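PDB 5IUV: aldehyde dehydrogenase family protein, which oxidises indole-3-acetaldehyde with NAD+ as cofactor, a step in the synthesis of the auxin indole-3-acetic acid. Local coordinates for residues A[162-167]-A[240-245]. Numbering follows the deposited sequence.
Sequences AAIVPW and VVFTGS. With NAD (nicotinamide-adenine-dinucleotide), chain C.
I164 and F242 sit side by side on the NAD-facing side of two parallel strands, the methyl CG2 of I164 meeting ring atom CD2 of F242 at the ring edge, 3.8 Å away. With I164 CG2 anti to its backbone N and CG1 anti to the carbonyl carbon (chi1 -60°), the two branches part: CG2 reaches O4B of the adenosine ribose, while CD1, at the end of the other branch, rests on V240 CG2 and approaches adenine atom N3A. F242 CE2 comes within 3.2 Å of the same ribose oxygen, O4B. On the reverse face A163 CB packs on V241 CG2 at 3.7 Å, and V241 also touches K177 of helix 170-183. Three backbone bonds zip the strands: V241 N to A162 O (2.8 Å), I164 N to V241 O (172° at the hydrogen) and T243 N to I164 O; each of these three carbonyls also takes a CA-H...O contact, from V240, A163 and F242 in turn. These are neighbouring strands of the Rossmann-like NAD-binding domain of aldehyde dehydrogenases, and the cofactor lies across their C-terminal ends. Pairing stops at P166, which has no N-H to offer T243 O; instead P166 CD rests 3.2 Å from T243 O, and P166 CG lies against T243 CG2. With OG1 beside the backbone N (chi1 -67°), the T243 methyl CG2 is the branch left anti to that N and points at the nicotinamide ring, while OG1 bonds to K177 NZ. Beyond the strands, V165 O accepts a hydrogen bond from O3B of the adenosine ribose at 2.7 Å, and W167 NE1 makes a weak bond to phosphate oxygen O1N. S245, N-cap of helix 246-258, grips O1A with both N and OG (2.7 Å from OG), placing the adenosine-side phosphate at the helix start. Farther out, K191 and E194 also bond NAD, and E267, the predicted active-site glutamate, touches T243 from strand 263-267.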
# COMPACT_ATOMS: atom_id res chain seq x y z
N ALA A 162 -4.20 -15.85 -22.74
CA ALA A 162 -4.60 -17.25 -22.89
C ALA A 162 -4.61 -17.92 -21.52
O ALA A 162 -3.66 -17.80 -20.76
CB ALA A 162 -3.65 -17.99 -23.85
N ALA A 163 -5.72 -18.58 -21.19
CA ALA A 163 -5.81 -19.30 -19.92
C ALA A 163 -6.02 -20.78 -20.18
O ALA A 163 -7.03 -21.19 -20.75
CB ALA A 163 -6.94 -18.75 -19.08
N ILE A 164 -5.06 -21.59 -19.75
CA ILE A 164 -5.10 -23.03 -19.93
C ILE A 164 -5.27 -23.67 -18.55
O ILE A 164 -4.43 -23.48 -17.66
CB ILE A 164 -3.81 -23.54 -20.61
CG1 ILE A 164 -3.64 -22.89 -21.99
CG2 ILE A 164 -3.84 -25.05 -20.76
CD1 ILE A 164 -2.28 -23.14 -22.62
N VAL A 165 -6.36 -24.40 -18.37
CA VAL A 165 -6.76 -24.90 -17.05
C VAL A 165 -6.97 -26.42 -17.04
O VAL A 165 -7.16 -27.03 -18.09
CB VAL A 165 -8.03 -24.17 -16.56
CG1 VAL A 165 -7.74 -22.68 -16.37
CG2 VAL A 165 -9.18 -24.38 -17.54
N PRO A 166 -6.90 -27.04 -15.84
CA PRO A 166 -6.98 -28.49 -15.73
C PRO A 166 -8.39 -29.00 -15.43
O PRO A 166 -9.35 -28.22 -15.43
CB PRO A 166 -6.06 -28.78 -14.56
CG PRO A 166 -6.33 -27.63 -13.64
CD PRO A 166 -6.59 -26.43 -14.54
N TRP A 167 -8.49 -30.29 -15.13
CA TRP A 167 -9.79 -30.94 -15.00
C TRP A 167 -10.26 -31.19 -13.57
O TRP A 167 -11.38 -31.63 -13.36
CB TRP A 167 -9.77 -32.27 -15.76
CG TRP A 167 -8.61 -33.15 -15.37
CD1 TRP A 167 -7.44 -33.30 -16.05
CD2 TRP A 167 -8.51 -33.98 -14.21
NE1 TRP A 167 -6.62 -34.18 -15.39
CE2 TRP A 167 -7.25 -34.61 -14.25
CE3 TRP A 167 -9.36 -34.25 -13.13
CZ2 TRP A 167 -6.82 -35.49 -13.26
CZ3 TRP A 167 -8.93 -35.12 -12.15
CH2 TRP A 167 -7.68 -35.74 -12.22
N VAL A 240 0.23 -15.94 -21.08
CA VAL A 240 -0.47 -17.19 -20.87
C VAL A 240 -0.44 -17.53 -19.38
O VAL A 240 0.59 -17.41 -18.71
CB VAL A 240 0.13 -18.35 -21.72
CG1 VAL A 240 1.61 -18.56 -21.42
CG2 VAL A 240 -0.66 -19.65 -21.52
N VAL A 241 -1.60 -17.88 -18.83
CA VAL A 241 -1.65 -18.37 -17.47
C VAL A 241 -2.08 -19.82 -17.52
O VAL A 241 -2.91 -20.20 -18.35
CB VAL A 241 -2.59 -17.54 -16.58
CG1 VAL A 241 -2.04 -16.12 -16.45
CG2 VAL A 241 -4.03 -17.52 -17.13
N PHE A 242 -1.49 -20.62 -16.65
CA PHE A 242 -1.60 -22.07 -16.73
C PHE A 242 -1.76 -22.69 -15.36
O PHE A 242 -1.11 -22.28 -14.40
CB PHE A 242 -0.34 -22.63 -17.42
CG PHE A 242 -0.25 -24.14 -17.41
CD1 PHE A 242 0.50 -24.80 -16.44
CD2 PHE A 242 -0.88 -24.90 -18.39
CE1 PHE A 242 0.60 -26.18 -16.44
CE2 PHE A 242 -0.78 -26.28 -18.39
CZ PHE A 242 -0.04 -26.92 -17.41
N THR A 243 -2.61 -23.70 -15.29
CA THR A 243 -2.68 -24.57 -14.13
C THR A 243 -2.70 -26.01 -14.63
O THR A 243 -3.53 -26.39 -15.45
CB THR A 243 -3.92 -24.27 -13.27
OG1 THR A 243 -3.80 -22.98 -12.69
CG2 THR A 243 -4.04 -25.28 -12.17
N GLY A 244 -1.75 -26.81 -14.15
CA GLY A 244 -1.61 -28.17 -14.61
C GLY A 244 -0.35 -28.82 -14.08
O GLY A 244 0.14 -28.45 -13.01
N SER A 245 0.17 -29.79 -14.82
CA SER A 245 1.36 -30.51 -14.41
C SER A 245 2.62 -29.66 -14.56
O SER A 245 2.66 -28.71 -15.35
CB SER A 245 1.52 -31.81 -15.20
OG SER A 245 1.85 -31.57 -16.56
PA NAD C . -1.77 -31.17 -17.69
O1A NAD C . -0.44 -30.54 -17.46
O2A NAD C . -1.70 -32.50 -18.41
O5B NAD C . -2.70 -30.19 -18.50
C5B NAD C . -3.30 -28.98 -17.99
C4B NAD C . -3.90 -28.25 -19.16
O4B NAD C . -2.86 -28.00 -20.13
C3B NAD C . -5.04 -28.92 -19.92
O3B NAD C . -5.99 -27.97 -20.36
C2B NAD C . -4.32 -29.56 -21.11
O2B NAD C . -5.19 -29.77 -22.22
C1B NAD C . -3.25 -28.51 -21.39
N9A NAD C . -2.06 -28.97 -22.10
C8A NAD C . -1.54 -30.23 -22.15
N7A NAD C . -0.51 -30.36 -22.95
C5A NAD C . -0.31 -29.07 -23.44
C6A NAD C . 0.66 -28.52 -24.30
N6A NAD C . 1.62 -29.24 -24.90
N1A NAD C . 0.60 -27.19 -24.54
C2A NAD C . -0.38 -26.48 -23.98
N3A NAD C . -1.36 -26.89 -23.17
C4A NAD C . -1.26 -28.21 -22.93
O3 NAD C . -2.50 -31.39 -16.28
PN NAD C . -3.89 -32.06 -15.84
O1N NAD C . -3.69 -33.52 -15.91
O2N NAD C . -4.99 -31.44 -16.62
O5D NAD C . -4.06 -31.55 -14.33
C5D NAD C . -3.39 -32.19 -13.22
C4D NAD C . -2.23 -31.32 -12.81
O4D NAD C . -2.72 -30.01 -12.43
C3D NAD C . -1.46 -31.81 -11.59
O3D NAD C . -0.06 -31.73 -11.85
C2D NAD C . -1.91 -30.84 -10.50
O2D NAD C . -0.99 -30.61 -9.44
C1D NAD C . -2.09 -29.52 -11.29
N1N NAD C . -3.02 -28.57 -10.55
C2N NAD C . -2.40 -27.41 -10.03
C3N NAD C . -3.17 -26.45 -9.39
C7N NAD C . -2.56 -25.22 -8.76
O7N NAD C . -1.32 -25.13 -8.63
N7N NAD C . -3.38 -24.33 -8.25
C4N NAD C . -4.54 -26.67 -9.25
C5N NAD C . -5.12 -27.84 -9.73
C6N NAD C . -4.34 -28.78 -10.39